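Local atomic coordinates of tRNA endonuclease VMS1 (Saccharomyces cerevisiae, PDB entry 5WHG), a protein that cleaves peptidyl-tRNAs downstream of ribosome-associated quality control, releasing incomplete polypeptides from stalled translation complexes for degradation. Residues I178-L182 / F183-S187; S290-K293 / T294-G298; F25-E29 / Q30-S34. One frame throughout, in Å; residues are numbered along the deposited sequence.

Contact 1. Residues I178-L182 / F183-S187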
loop_
_atom_site.group_PDB
_atom_site.type_symbol
_atom_site.label_atom_id
_atom_site.label_comp_id
_atom_site.label_asym_id
_atom_site.label_seq_id
_atom_site.Cartn_x
_atom_site.Cartn_y
_atom_site.Cartn_z
ATOM N N ILE A 178 -3.309 12.689 -6.626
ATOM C CA ILE A 178 -3.166 11.307 -6.171
ATOM C C ILE A 178 -2.260 10.563 -7.155
ATOM O O ILE A 178 -2.307 10.814 -8.365
ATOM C CB ILE A 178 -4.543 10.620 -6.045
ATOM C CG1 ILE A 178 -4.406 9.195 -5.508
ATOM C CG2 ILE A 178 -5.245 10.563 -7.391
ATOM C CD1 ILE A 178 -5.744 8.546 -5.200
ATOM N N TYR A 179 -1.425 9.654 -6.640
ATOM C CA TYR A 179 -0.442 8.964 -7.481
ATOM C C TYR A 179 -1.108 7.979 -8.442
ATOM O O TYR A 179 -1.917 7.140 -8.026
ATOM C CB TYR A 179 0.575 8.210 -6.626
ATOM C CG TYR A 179 1.716 9.036 -6.111
ATOM C CD1 TYR A 179 2.719 9.462 -6.957
ATOM C CD2 TYR A 179 1.805 9.376 -4.772
ATOM C CE1 TYR A 179 3.783 10.223 -6.494
ATOM C CE2 TYR A 179 2.865 10.145 -4.290
ATOM C CZ TYR A 179 3.853 10.567 -5.159
ATOM O OH TYR A 179 4.916 11.329 -4.697
ATOM N N LYS A 180 -0.730 8.059 -9.726
ATOM C CA LYS A 180 -1.285 7.153 -10.734
ATOM C C LYS A 180 -0.991 5.694 -10.408
ATOM O O LYS A 180 -1.807 4.812 -10.712
ATOM C CB LYS A 180 -0.728 7.495 -12.117
ATOM C CG LYS A 180 -1.329 8.727 -12.754
ATOM C CD LYS A 180 -0.382 9.385 -13.751
ATOM C CE LYS A 180 -0.223 8.575 -15.024
ATOM N NZ LYS A 180 0.472 9.376 -16.078
ATOM N N SER A 181 0.168 5.430 -9.794
ATOM C CA SER A 181 0.553 4.078 -9.411
ATOM C C SER A 181 -0.486 3.380 -8.539
ATOM O O SER A 181 -0.543 2.145 -8.521
ATOM C CB SER A 181 1.888 4.124 -8.679
ATOM O OG SER A 181 2.894 4.572 -9.557
ATOM N N LEU A 182 -1.304 4.140 -7.798
ATOM C CA LEU A 182 -2.274 3.522 -6.896
ATOM C C LEU A 182 -3.408 2.844 -7.644
ATOM O O LEU A 182 -4.054 1.951 -7.086
ATOM C CB LEU A 182 -2.874 4.555 -5.943
ATOM C CG LEU A 182 -2.171 4.970 -4.651
ATOM C CD1 LEU A 182 -3.173 5.714 -3.788
ATOM C CD2 LEU A 182 -1.604 3.764 -3.907
ATOM N N PHE A 183 -3.659 3.247 -8.887
ATOM C CA PHE A 183 -4.754 2.709 -9.673
ATOM C C PHE A 183 -4.349 1.467 -10.458
ATOM O O PHE A 183 -3.173 1.170 -10.675
ATOM C CB PHE A 183 -5.295 3.765 -10.635
ATOM C CG PHE A 183 -5.843 4.978 -9.943
ATOM C CD1 PHE A 183 -7.128 4.981 -9.442
ATOM C CD2 PHE A 183 -5.061 6.102 -9.767
ATOM C CE1 PHE A 183 -7.627 6.077 -8.792
ATOM C CE2 PHE A 183 -5.561 7.201 -9.121
ATOM C CZ PHE A 183 -6.850 7.189 -8.637
ATOM N N ASN A 184 -5.366 0.740 -10.888
ATOM C CA ASN A 184 -5.204 -0.453 -11.697
ATOM C C ASN A 184 -5.311 -0.045 -13.161
ATOM O O ASN A 184 -6.327 0.520 -13.578
ATOM C CB ASN A 184 -6.268 -1.471 -11.294
ATOM C CG ASN A 184 -6.245 -2.727 -12.142
ATOM O OD1 ASN A 184 -5.778 -2.727 -13.286
ATOM N ND2 ASN A 184 -6.779 -3.808 -11.587
ATOM N N LYS A 185 -4.262 -0.328 -13.939
ATOM C CA LYS A 185 -4.225 0.145 -15.321
ATOM C C LYS A 185 -5.236 -0.590 -16.198
ATOM O O LYS A 185 -5.823 0.003 -17.109
ATOM C CB LYS A 185 -2.815 0.001 -15.896
ATOM C CG LYS A 185 -1.788 0.966 -15.329
ATOM C CD LYS A 185 -1.911 2.370 -15.907
ATOM C CE LYS A 185 -0.843 3.288 -15.299
ATOM N NZ LYS A 185 -0.742 4.639 -15.928
ATOM N N ARG A 186 -5.453 -1.878 -15.952
ATOM C CA ARG A 186 -6.369 -2.641 -16.796
ATOM C C ARG A 186 -7.829 -2.480 -16.376
ATOM O O ARG A 186 -8.686 -3.276 -16.801
ATOM C CB ARG A 186 -5.972 -4.124 -16.818
ATOM C CG ARG A 186 -5.431 -4.606 -18.176
ATOM C CD ARG A 186 -4.580 -5.866 -18.044
ATOM N NE ARG A 186 -3.179 -5.567 -17.741
ATOM C CZ ARG A 186 -2.382 -6.340 -17.001
ATOM N NH1 ARG A 186 -2.854 -7.461 -16.465
ATOM N NH2 ARG A 186 -1.115 -5.985 -16.785
ATOM N N SER A 187 -8.125 -1.449 -15.587
ATOM C CA SER A 187 -9.457 -1.249 -15.040
ATOM C C SER A 187 -10.304 -0.374 -15.952
ATOM O O SER A 187 -9.833 0.629 -16.491
ATOM C CB SER A 187 -9.395 -0.615 -13.654
ATOM O OG SER A 187 -10.704 -0.545 -13.118
HETATM O O HOH W 1 -1.334 2.160 -12.309
#

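Contact 2. Residues S290-K293 / T294-G298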
loop_
_atom_site.group_PDB
_atom_site.type_symbol
_atom_site.label_atom_id
_atom_site.label_comp_id
_atom_site.label_asym_id
_atom_site.label_seq_id
_atom_site.Cartn_x
_atom_site.Cartn_y
_atom_site.Cartn_z
ATOM N N SER A 290 22.262 -13.015 -4.816
ATOM C CA SER A 290 22.918 -12.792 -3.528
ATOM C C SER A 290 22.492 -13.838 -2.495
ATOM O O SER A 290 21.648 -14.688 -2.770
ATOM C CB SER A 290 22.621 -11.377 -3.007
ATOM O OG SER A 290 21.228 -11.122 -2.922
ATOM N N ALA A 291 23.100 -13.791 -1.309
ATOM C CA ALA A 291 22.639 -14.635 -0.214
ATOM C C ALA A 291 21.399 -14.063 0.448
ATOM O O ALA A 291 20.675 -14.806 1.120
ATOM C CB ALA A 291 23.746 -14.823 0.825
ATOM N N LEU A 292 21.150 -12.761 0.264
ATOM C CA LEU A 292 19.871 -12.167 0.643
ATOM C C LEU A 292 18.701 -12.839 -0.070
ATOM O O LEU A 292 17.589 -12.897 0.470
ATOM C CB LEU A 292 19.897 -10.672 0.322
ATOM C CG LEU A 292 19.087 -9.689 1.166
ATOM C CD1 LEU A 292 18.952 -10.174 2.586
ATOM C CD2 LEU A 292 19.791 -8.349 1.162
ATOM N N LYS A 293 18.948 -13.378 -1.268
ATOM C CA LYS A 293 17.885 -13.870 -2.135
ATOM C C LYS A 293 17.044 -14.959 -1.470
ATOM O O LYS A 293 15.813 -14.941 -1.575
ATOM C CB LYS A 293 18.496 -14.385 -3.436
ATOM C CG LYS A 293 17.472 -14.809 -4.465
ATOM C CD LYS A 293 18.122 -15.626 -5.562
ATOM C CE LYS A 293 17.134 -15.985 -6.655
ATOM N NZ LYS A 293 17.851 -16.567 -7.822
ATOM N N THR A 294 17.679 -15.929 -0.801
ATOM C CA THR A 294 16.890 -16.987 -0.176
ATOM C C THR A 294 16.118 -16.449 1.026
ATOM O O THR A 294 14.928 -16.760 1.188
ATOM C CB THR A 294 17.773 -18.188 0.216
ATOM O OG1 THR A 294 18.780 -17.772 1.135
ATOM C CG2 THR A 294 18.463 -18.762 -0.988
ATOM N N ASP A 295 16.771 -15.630 1.867
ATOM C CA ASP A 295 16.069 -14.930 2.949
ATOM C C ASP A 295 14.797 -14.243 2.454
ATOM O O ASP A 295 13.739 -14.346 3.084
ATOM C CB ASP A 295 16.982 -13.891 3.605
ATOM C CG ASP A 295 18.091 -14.523 4.431
ATOM O OD1 ASP A 295 17.812 -15.487 5.175
ATOM O OD2 ASP A 295 19.245 -14.059 4.333
ATOM N N ILE A 296 14.884 -13.520 1.335
ATOM C CA ILE A 296 13.719 -12.764 0.886
ATOM C C ILE A 296 12.695 -13.694 0.266
ATOM O O ILE A 296 11.487 -13.558 0.499
ATOM C CB ILE A 296 14.133 -11.647 -0.090
ATOM C CG1 ILE A 296 14.799 -10.494 0.665
ATOM C CG2 ILE A 296 12.922 -11.149 -0.888
ATOM C CD1 ILE A 296 15.654 -9.589 -0.214
ATOM N N GLN A 297 13.154 -14.669 -0.517
ATOM C CA GLN A 297 12.218 -15.655 -1.022
ATOM C C GLN A 297 11.519 -16.389 0.113
ATOM O O GLN A 297 10.380 -16.836 -0.053
ATOM C CB GLN A 297 12.941 -16.605 -1.959
ATOM C CG GLN A 297 13.302 -15.875 -3.218
ATOM C CD GLN A 297 13.928 -16.739 -4.274
ATOM O OE1 GLN A 297 13.957 -16.348 -5.435
ATOM N NE2 GLN A 297 14.466 -17.901 -3.884
ATOM N N GLY A 298 12.161 -16.490 1.276
ATOM C CA GLY A 298 11.480 -17.041 2.437
ATOM C C GLY A 298 10.351 -16.164 2.946
ATOM O O GLY A 298 9.284 -16.667 3.316
#

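Contact 3. Residues F25-E29 / Q30-S34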
loop_
_atom_site.group_PDB
_atom_site.type_symbol
_atom_site.label_atom_id
_atom_site.label_comp_id
_atom_site.label_asym_id
_atom_site.label_seq_id
_atom_site.Cartn_x
_atom_site.Cartn_y
_atom_site.Cartn_z
ATOM N N PHE A 25 -8.230 6.183 1.627
ATOM C CA PHE A 25 -9.102 5.055 1.936
ATOM C C PHE A 25 -10.112 5.354 3.043
ATOM O O PHE A 25 -10.725 4.425 3.582
ATOM C CB PHE A 25 -8.260 3.834 2.297
ATOM C CG PHE A 25 -7.308 3.423 1.209
ATOM C CD1 PHE A 25 -7.791 3.017 -0.032
ATOM C CD2 PHE A 25 -5.938 3.461 1.414
ATOM C CE1 PHE A 25 -6.930 2.641 -1.043
ATOM C CE2 PHE A 25 -5.069 3.085 0.404
ATOM C CZ PHE A 25 -5.566 2.668 -0.823
ATOM N N ASP A 26 -10.311 6.630 3.373
ATOM C CA ASP A 26 -11.168 7.023 4.481
ATOM C C ASP A 26 -11.644 8.464 4.295
ATOM O O ASP A 26 -11.708 9.234 5.256
ATOM C CB ASP A 26 -10.412 6.853 5.801
ATOM C CG ASP A 26 -11.318 6.914 7.022
ATOM O OD1 ASP A 26 -12.557 7.017 6.852
ATOM O OD2 ASP A 26 -10.774 6.858 8.152
ATOM N N LEU A 27 -11.972 8.837 3.059
ATOM C CA LEU A 27 -12.461 10.178 2.775
ATOM C C LEU A 27 -13.951 10.297 3.083
ATOM O O LEU A 27 -14.747 9.412 2.746
ATOM C CB LEU A 27 -12.219 10.530 1.309
ATOM C CG LEU A 27 -10.824 10.418 0.711
ATOM C CD1 LEU A 27 -10.948 10.403 -0.810
ATOM C CD2 LEU A 27 -9.941 11.574 1.167
ATOM N N SER A 28 -14.320 11.411 3.711
ATOM C CA SER A 28 -15.714 11.722 3.995
ATOM C C SER A 28 -16.522 11.848 2.708
ATOM O O SER A 28 -15.993 12.162 1.636
ATOM C CB SER A 28 -15.808 13.033 4.747
ATOM O OG SER A 28 -15.342 14.063 3.893
ATOM N N GLU A 29 -17.836 11.630 2.831
ATOM C CA GLU A 29 -18.692 11.663 1.650
ATOM C C GLU A 29 -18.754 13.062 1.046
ATOM O O GLU A 29 -18.861 13.197 -0.179
ATOM C CB GLU A 29 -20.098 11.162 1.998
ATOM C CG GLU A 29 -20.896 10.625 0.802
ATOM C CD GLU A 29 -22.375 10.401 1.120
ATOM O OE1 GLU A 29 -22.864 10.974 2.118
ATOM O OE2 GLU A 29 -23.050 9.653 0.373
ATOM N N GLN A 30 -18.678 14.107 1.881
ATOM C CA GLN A 30 -18.684 15.476 1.370
ATOM C C GLN A 30 -17.497 15.715 0.451
ATOM O O GLN A 30 -17.650 16.187 -0.679
ATOM C CB GLN A 30 -18.668 16.481 2.528
ATOM C CG GLN A 30 -19.024 17.916 2.103
ATOM C CD GLN A 30 -18.463 18.989 3.035
ATOM O OE1 GLN A 30 -17.297 18.937 3.427
ATOM N NE2 GLN A 30 -19.295 19.969 3.386
ATOM N N LEU A 31 -16.299 15.380 0.918
ATOM C CA LEU A 31 -15.112 15.567 0.096
ATOM C C LEU A 31 -15.133 14.660 -1.137
ATOM O O LEU A 31 -14.715 15.074 -2.223
ATOM C CB LEU A 31 -13.870 15.332 0.951
ATOM C CG LEU A 31 -12.516 15.411 0.256
ATOM C CD1 LEU A 31 -12.419 16.698 -0.524
ATOM C CD2 LEU A 31 -11.396 15.326 1.277
ATOM N N LEU A 32 -15.641 13.430 -0.997
ATOM C CA LEU A 32 -15.672 12.493 -2.119
ATOM C C LEU A 32 -16.546 13.013 -3.254
ATOM O O LEU A 32 -16.086 13.171 -4.392
ATOM C CB LEU A 32 -16.183 11.134 -1.642
ATOM C CG LEU A 32 -15.590 9.913 -2.322
ATOM C CD1 LEU A 32 -14.115 10.129 -2.487
ATOM C CD2 LEU A 32 -15.825 8.714 -1.450
ATOM N N ASN A 33 -17.823 13.281 -2.954
ATOM C CA ASN A 33 -18.794 13.728 -3.948
ATOM C C ASN A 33 -18.451 15.084 -4.546
ATOM O O ASN A 33 -19.066 15.468 -5.549
ATOM C CB ASN A 33 -20.198 13.788 -3.332
ATOM C CG ASN A 33 -20.900 12.441 -3.322
ATOM O OD1 ASN A 33 -20.267 11.385 -3.406
ATOM N ND2 ASN A 33 -22.223 12.476 -3.224
ATOM N N SER A 34 -17.501 15.818 -3.963
ATOM C CA SER A 34 -17.042 17.061 -4.568
ATOM C C SER A 34 -15.936 16.839 -5.597
ATOM O O SER A 34 -15.856 17.601 -6.565
ATOM C CB SER A 34 -16.573 18.054 -3.484
ATOM O OG SER A 34 -15.215 17.872 -3.093
#

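Contact 1. Residues I178-L182 / F183-S187
Phe183 turns the edge of its ring to Ile178, and the two side chains cross at about a right angle. The methyl Ile178 CG2 lies in the ring plane, 3.8 Å from Phe183 CE2, while Ile178 CD1 reaches the same corner at 3.9 Å from Phe183 CZ. Two branches thus grip one end of the ring, a task that suits a beta-branched residue near the end of strand 176-179. Phe183 CG stands beside its own backbone N and anti to the carbonyl carbon (chi1 -61°), which turns the ring back beside the preceding turn, toward Ile178. There Lys180 O also meets the ring edge, 3.6 Å from Phe183 CD2. Further round the ring, Pro191 and Ala194 of helix 191-198 and the indole of Trp198 pack against it, so that the phenylalanine closes the seam between the antiparallel sheet and that helix.

The backbone makes this fold-back possible. Leu182 N bonds to Tyr179 O at 3.1 Å and Phe183 N to Lys180 O at 3.0 Å, consecutive i to i+3 bonds of a short 3-10 turn that follows the strand. The second is fairly straight (157° at the hydrogen). A water bridges two carbonyls of the turn, donating to Phe183 O at 2.7 Å and to Lys180 O at 3.1 Å.

Long, flexible lysines suit the solvent side. Lys180 NZ and Lys185 NZ come within 4.9 Å, but Lys180 NZ is bonded to Ser160 O and the Lys185 side chain touches Glu337. The like charges may slightly favour proton loss from one ammonium group; these neighbours probably soften that effect.

Contact 2. Residues S290-K293 / T294-G298
Gln297 N donates to Lys293 O at 2.9 Å with an almost straight N-H (167°). One residue earlier, Ile296 N reaches Leu292 O, also at 2.9 Å. Charged ends find partners beyond this turn: Lys293 NZ forms a salt bridge with Asp328, and Asp295 OD2 another with Arg256. The lysine chain gets there fully extended, with CG anti to the backbone N (chi1 -175°), and passes obliquely by the side chain of Gln297, whose CB sits 3.3 Å from Lys293 O. Asp295 CB likewise lies 3.3 Å from Leu292 O. An acid suits this early position, where the positive end of the helix dipole would probably stabilise it.

These i to i+4 bonds belong to the first turns of alpha-helix 292-302 in the VLRF1 domain, the part that mediates binding to the 60S subunit. Residues 259-289, among them Gln267, the inferred active-site residue, are not modelled, and the model resumes at Ser290.

Leu292 and Ile296, one turn apart, make the apolar stripe, with Leu292 CG 3.7 Å from Ile296 CD1. Their branched aliphatic chains lie on Val213 of strand 207-214 and Phe254 of strand 247-255, seating the helix on the mixed sheet, while Ile325 touches Ile296 from a loop.

Contact 3. Residues F25-E29 / Q30-S34
The flat amide of Asn33 lies beside the carbonyl of Glu29, with Asn33 CB 3.5 Å from Glu29 O; the residue is exposed, as suits a polar amide. A larger flat group starts the segment: the Phe25 ring stacks on His225 and meets Trp198 edge-to-face, tying the approach to the helix into the body of the fold. The backbone joins the same residues, since Glu29 O accepts from Asn33 N at 3.0 Å, and one position earlier Ser28 O accepts from Leu32 N at 2.9 Å.

Ser28 is the N-cap of the alpha-helix 29-34. Its hydroxyl sits between the backbone N and the carbonyl carbon (chi1 65°), from where OG accepts from Leu31 N. The bond is weak, at 3.4 Å, though the N-H points well at it (164°). A small polar residue suits this position because its side chain can bend back to an amide that has no carbonyl of an earlier turn to meet. Around this cap is a hydrophobic staple: Leu27, just before the N-cap, touches Leu32, the fourth helix residue after it.

The side chains of Leu27 and Leu32 cross at about a right angle, with Leu27 CD1 3.6 Å from Leu32 CD1. The other branch, Leu27 CD2, lies 4.0 Å from Leu31 CD2, where the side chains of Leu27 and Leu31 cross at a slant. Leucine serves well here, since its forked end lets one residue meet two consecutive helix positions. Glu29 is exposed with an extended side chain, and its negative charge at the helix start probably interacts favourably with the dipole. Further along, Ser34 OG donates to Leu31 O at 3.0 Å, while Leu31 also packs on Leu17 and Leu32 on Asn199.

Overall arrangement
All three contacts are local and only partly buried, each combining buried apolar side chains with exposed polar ones. Contacts 2 and 3 both lie in the first turns of helices, but contact 3 has a serine cap and a leucine staple, whereas contact 2 has an aliphatic stripe on the mixed sheet, with Lys293 and Asp295 making salt bridges to Asp328 and Arg256. Contact 1 instead follows a strand, using an aromatic edge and a water-bridged turn. Its centre is about 12 Å from that of the chain, against 22 Å for contact 2 and 19 Å for contact 3. Contacts 1 and 3 share Trp198 as a neighbour; contact 2 lies across the chain's centre from contact 3, their own centres about 42 Å apart.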